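Local atomic coordinates of O-phospho-L-seryl-tRNA:Cys-tRNA synthase (Methanocaldococcus jannaschii DSM 2661, PDB entry 5X6B), a protein that probably converts O-phosphoseryl-tRNA(Cys) to cysteinyl-tRNA(Cys) with pyridoxal phosphate, the second step of the tRNA-dependent route to cysteine in methanogenic archaea. Residues 317-327 and 392-403. Residues are numbered along the deposited sequence; the frame is centred on the assembly and turned at random.
Sequences WDEELKKTRYV and MSVYGLEWEQVE
Lys323 and Glu320 reach from helix 317-331 into the type II beta turn Val394-Leu397, which links strand 389-392 to helix 399-415 in the small three-stranded antiparallel sheet and helix unit of the C-terminal part of this PLP-dependent enzyme. The short helical segments 317-327 and 399-403 run nearly parallel. Glu320 is bent at chi2 (-67°), which brings OE1 over one face of the Tyr395 ring, toward its rim; there Gly396 N donates to Glu320 OE1 at 2.8 Å, almost straight at 171° but from above the carboxylate plane. Lys323 stays extended beyond CG, and its NZ donates to Leu397 O (2.6 Å) while making a salt bridge to Glu320 OE2, tying both side chains to one turn. On the way, Lys323 CG lies over the face of Trp399, 3.8 Å from the six-membered ring's centroid, a CH-pi contact. Lys322 CG meets the rim of the same indole near its plane. Further along, Trp399 turns its edge to the face of Tyr326 in an offset edge-to-face pair, planes at 72°. One residue on from Tyr326, Val327 spreads its two methyls: CG2 packs against Val394 and Val402, and CG1 touches Met392 CE at 3.7 Å.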
loop_
_atom_site.group_PDB
_atom_site.type_symbol
_atom_site.label_atom_id
_atom_site.label_comp_id
_atom_site.label_asym_id
_atom_site.label_seq_id
_atom_site.Cartn_x
_atom_site.Cartn_y
_atom_site.Cartn_z
ATOM N N TRP B 317 1.758 22.236 10.265
ATOM C CA TRP B 317 0.320 22.356 10.074
ATOM C C TRP B 317 -0.118 23.809 9.890
ATOM O O TRP B 317 -1.109 24.089 9.202
ATOM C CB TRP B 317 -0.401 21.713 11.262
ATOM C CG TRP B 317 -1.874 21.968 11.331
ATOM C CD1 TRP B 317 -2.546 22.603 12.335
ATOM C CD2 TRP B 317 -2.860 21.588 10.367
ATOM N NE1 TRP B 317 -3.890 22.642 12.056
ATOM C CE2 TRP B 317 -4.111 22.025 10.855
ATOM C CE3 TRP B 317 -2.811 20.919 9.140
ATOM C CZ2 TRP B 317 -5.299 21.820 10.157
ATOM C CZ3 TRP B 317 -3.994 20.715 8.449
ATOM C CH2 TRP B 317 -5.221 21.164 8.960
ATOM N N ASP B 318 0.622 24.736 10.494
ATOM C CA ASP B 318 0.271 26.150 10.394
ATOM C C ASP B 318 0.446 26.673 8.969
ATOM O O ASP B 318 -0.302 27.546 8.527
ATOM C CB ASP B 318 1.099 26.982 11.374
ATOM C CG ASP B 318 0.630 26.827 12.815
ATOM O OD1 ASP B 318 -0.554 26.486 13.036
ATOM O OD2 ASP B 318 1.450 27.044 13.732
ATOM N N GLU B 319 1.417 26.127 8.246
ATOM C CA GLU B 319 1.656 26.544 6.870
ATOM C C GLU B 319 0.492 26.161 5.956
ATOM O O GLU B 319 0.154 26.895 5.027
ATOM C CB GLU B 319 2.964 25.946 6.357
ATOM C CG GLU B 319 4.169 26.363 7.191
ATOM C CD GLU B 319 5.453 25.665 6.784
ATOM O OE1 GLU B 319 5.409 24.813 5.870
ATOM O OE2 GLU B 319 6.505 25.955 7.396
ATOM N N GLU B 320 -0.131 25.019 6.229
ATOM C CA GLU B 320 -1.273 24.574 5.435
ATOM C C GLU B 320 -2.517 25.395 5.780
ATOM O O GLU B 320 -3.360 25.653 4.916
ATOM C CB GLU B 320 -1.537 23.083 5.656
ATOM C CG GLU B 320 -0.312 22.197 5.483
ATOM C CD GLU B 320 0.197 22.161 4.049
ATOM O OE1 GLU B 320 -0.632 22.176 3.108
ATOM O OE2 GLU B 320 1.433 22.117 3.867
ATOM N N LEU B 321 -2.633 25.802 7.044
ATOM C CA LEU B 321 -3.719 26.697 7.443
ATOM C C LEU B 321 -3.574 28.045 6.749
ATOM O O LEU B 321 -4.561 28.644 6.309
ATOM C CB LEU B 321 -3.753 26.881 8.962
ATOM C CG LEU B 321 -4.229 25.650 9.735
ATOM C CD1 LEU B 321 -4.210 25.894 11.229
ATOM C CD2 LEU B 321 -5.615 25.264 9.269
ATOM N N LYS B 322 -2.332 28.506 6.642
ATOM C CA LYS B 322 -2.027 29.734 5.915
ATOM C C LYS B 322 -2.485 29.653 4.463
ATOM O O LYS B 322 -3.048 30.613 3.935
ATOM C CB LYS B 322 -0.533 30.036 5.979
ATOM C CG LYS B 322 -0.143 31.307 5.259
ATOM C CD LYS B 322 1.337 31.594 5.423
ATOM C CE LYS B 322 1.736 32.816 4.621
ATOM N NZ LYS B 322 3.207 33.066 4.645
ATOM N N LYS B 323 -2.250 28.508 3.821
ATOM C CA LYS B 323 -2.713 28.310 2.450
ATOM C C LYS B 323 -4.227 28.359 2.412
ATOM O O LYS B 323 -4.825 28.949 1.507
ATOM C CB LYS B 323 -2.230 26.975 1.878
ATOM C CG LYS B 323 -0.723 26.803 1.797
ATOM C CD LYS B 323 -0.397 25.402 1.315
ATOM C CE LYS B 323 1.083 25.097 1.423
ATOM N NZ LYS B 323 1.346 23.648 1.191
ATOM N N THR B 324 -4.832 27.727 3.413
ATOM C CA THR B 324 -6.278 27.627 3.521
ATOM C C THR B 324 -6.915 28.999 3.689
ATOM O O THR B 324 -7.847 29.363 2.965
ATOM C CB THR B 324 -6.673 26.738 4.713
ATOM O OG1 THR B 324 -6.083 25.442 4.562
ATOM C CG2 THR B 324 -8.183 26.611 4.817
ATOM N N ARG B 325 -6.405 29.760 4.651
ATOM C CA ARG B 325 -6.969 31.067 4.957
ATOM C C ARG B 325 -6.737 32.056 3.825
ATOM O O ARG B 325 -7.551 32.952 3.609
ATOM C CB ARG B 325 -6.391 31.603 6.264
ATOM C CG ARG B 325 -6.802 30.767 7.456
ATOM C CD ARG B 325 -6.289 31.316 8.766
ATOM N NE ARG B 325 -6.620 30.412 9.863
ATOM C CZ ARG B 325 -6.245 30.593 11.125
ATOM N NH1 ARG B 325 -5.524 31.654 11.463
ATOM N NH2 ARG B 325 -6.594 29.709 12.051
ATOM N N TYR B 326 -5.635 31.884 3.096
ATOM C CA TYR B 326 -5.390 32.681 1.900
ATOM C C TYR B 326 -6.505 32.470 0.884
ATOM O O TYR B 326 -6.986 33.419 0.272
ATOM C CB TYR B 326 -4.040 32.334 1.272
ATOM C CG TYR B 326 -3.829 32.965 -0.089
ATOM C CD1 TYR B 326 -3.434 34.292 -0.210
ATOM C CD2 TYR B 326 -4.031 32.233 -1.252
ATOM C CE1 TYR B 326 -3.246 34.869 -1.453
ATOM C CE2 TYR B 326 -3.844 32.803 -2.498
ATOM C CZ TYR B 326 -3.449 34.117 -2.592
ATOM O OH TYR B 326 -3.267 34.678 -3.831
ATOM N N VAL B 327 -6.911 31.216 0.715
ATOM C CA VAL B 327 -7.984 30.865 -0.210
ATOM C C VAL B 327 -9.317 31.466 0.224
ATOM O O VAL B 327 -10.029 32.057 -0.592
ATOM C CB VAL B 327 -8.132 29.331 -0.340
ATOM C CG1 VAL B 327 -9.360 28.976 -1.154
ATOM C CG2 VAL B 327 -6.876 28.725 -0.965
ATOM N N MET B 392 -13.749 22.187 -0.916
ATOM C CA MET B 392 -12.406 22.095 -1.459
ATOM C C MET B 392 -11.349 22.132 -0.366
ATOM O O MET B 392 -11.611 22.534 0.768
ATOM C CB MET B 392 -12.156 23.225 -2.457
ATOM C CG MET B 392 -12.562 24.593 -1.951
ATOM S SD MET B 392 -12.140 25.910 -3.104
ATOM C CE MET B 392 -10.359 25.915 -2.964
ATOM N N SER B 393 -10.151 21.694 -0.724
ATOM C CA SER B 393 -9.001 21.801 0.148
ATOM C C SER B 393 -7.775 21.983 -0.734
ATOM O O SER B 393 -7.689 21.395 -1.814
ATOM C CB SER B 393 -8.872 20.567 1.040
ATOM O OG SER B 393 -7.772 20.677 1.929
ATOM N N VAL B 394 -6.847 22.822 -0.295
ATOM C CA VAL B 394 -5.605 23.014 -1.032
ATOM C C VAL B 394 -4.470 22.460 -0.193
ATOM O O VAL B 394 -3.301 22.760 -0.430
ATOM C CB VAL B 394 -5.342 24.499 -1.379
ATOM C CG1 VAL B 394 -6.484 25.053 -2.226
ATOM C CG2 VAL B 394 -5.135 25.338 -0.111
ATOM N N TYR B 395 -4.829 21.644 0.792
ATOM C CA TYR B 395 -3.836 20.990 1.629
ATOM C C TYR B 395 -2.811 20.250 0.783
ATOM O O TYR B 395 -3.162 19.548 -0.167
ATOM C CB TYR B 395 -4.491 20.013 2.604
ATOM C CG TYR B 395 -3.487 19.349 3.516
ATOM C CD1 TYR B 395 -3.144 19.922 4.731
ATOM C CD2 TYR B 395 -2.859 18.162 3.151
ATOM C CE1 TYR B 395 -2.212 19.331 5.559
ATOM C CE2 TYR B 395 -1.925 17.564 3.974
ATOM C CZ TYR B 395 -1.607 18.155 5.175
ATOM O OH TYR B 395 -0.686 17.567 6.005
ATOM N N GLY B 396 -1.541 20.415 1.133
ATOM C CA GLY B 396 -0.479 19.690 0.463
ATOM C C GLY B 396 -0.064 20.275 -0.873
ATOM O O GLY B 396 0.945 19.860 -1.443
ATOM N N LEU B 397 -0.833 21.234 -1.383
ATOM C CA LEU B 397 -0.466 21.905 -2.627
ATOM C C LEU B 397 0.718 22.854 -2.442
ATOM O O LEU B 397 0.897 23.442 -1.372
ATOM C CB LEU B 397 -1.650 22.681 -3.192
ATOM C CG LEU B 397 -2.772 21.867 -3.823
ATOM C CD1 LEU B 397 -3.871 22.793 -4.332
ATOM C CD2 LEU B 397 -2.226 21.013 -4.947
ATOM N N GLU B 398 1.526 22.993 -3.489
ATOM C CA GLU B 398 2.549 24.031 -3.525
ATOM C C GLU B 398 1.853 25.391 -3.581
ATOM O O GLU B 398 0.732 25.496 -4.092
ATOM C CB GLU B 398 3.479 23.850 -4.729
ATOM C CG GLU B 398 4.176 22.495 -4.809
ATOM C CD GLU B 398 5.261 22.321 -3.762
ATOM O OE1 GLU B 398 6.012 23.288 -3.519
ATOM O OE2 GLU B 398 5.371 21.216 -3.188
ATOM N N TRP B 399 2.508 26.423 -3.055
ATOM C CA TRP B 399 1.937 27.770 -3.047
ATOM C C TRP B 399 1.629 28.289 -4.448
ATOM O O TRP B 399 0.650 29.017 -4.646
ATOM C CB TRP B 399 2.868 28.743 -2.323
ATOM C CG TRP B 399 2.506 28.902 -0.876
ATOM C CD1 TRP B 399 3.161 28.374 0.203
ATOM C CD2 TRP B 399 1.386 29.620 -0.353
ATOM N NE1 TRP B 399 2.527 28.738 1.363
ATOM C CE2 TRP B 399 1.429 29.504 1.049
ATOM C CE3 TRP B 399 0.353 30.367 -0.935
ATOM C CZ2 TRP B 399 0.476 30.093 1.884
ATOM C CZ3 TRP B 399 -0.598 30.953 -0.106
ATOM C CH2 TRP B 399 -0.527 30.812 1.287
ATOM N N GLU B 400 2.451 27.908 -5.421
ATOM C CA GLU B 400 2.188 28.271 -6.807
ATOM C C GLU B 400 0.879 27.646 -7.274
ATOM O O GLU B 400 0.088 28.278 -7.971
ATOM C CB GLU B 400 3.340 27.833 -7.705
ATOM C CG GLU B 400 3.197 28.270 -9.160
ATOM C CD GLU B 400 4.455 28.013 -9.974
ATOM O OE1 GLU B 400 5.509 27.706 -9.374
ATOM O OE2 GLU B 400 4.384 28.110 -11.216
ATOM N N GLN B 401 0.649 26.401 -6.870
ATOM C CA GLN B 401 -0.586 25.716 -7.220
ATOM C C GLN B 401 -1.777 26.376 -6.534
ATOM O O GLN B 401 -2.856 26.487 -7.115
ATOM C CB GLN B 401 -0.495 24.237 -6.852
ATOM C CG GLN B 401 0.501 23.481 -7.702
ATOM C CD GLN B 401 0.724 22.069 -7.222
ATOM O OE1 GLN B 401 0.937 21.831 -6.033
ATOM N NE2 GLN B 401 0.673 21.118 -8.146
ATOM N N VAL B 402 -1.569 26.825 -5.301
ATOM C CA VAL B 402 -2.607 27.541 -4.573
ATOM C C VAL B 402 -3.016 28.821 -5.312
ATOM O O VAL B 402 -4.208 29.070 -5.513
ATOM C CB VAL B 402 -2.147 27.886 -3.142
ATOM C CG1 VAL B 402 -3.220 28.681 -2.412
ATOM C CG2 VAL B 402 -1.799 26.614 -2.372
ATOM N N GLU B 403 -2.035 29.623 -5.726
ATOM C CA GLU B 403 -2.326 30.841 -6.489
ATOM C C GLU B 403 -3.043 30.511 -7.791
ATOM O O GLU B 403 -3.991 31.196 -8.180
ATOM C CB GLU B 403 -1.058 31.627 -6.821
ATOM C CG GLU B 403 -0.228 32.130 -5.661
ATOM C CD GLU B 403 0.908 33.014 -6.155
ATOM O OE1 GLU B 403 0.667 33.801 -7.099
ATOM O OE2 GLU B 403 2.045 32.895 -5.639
#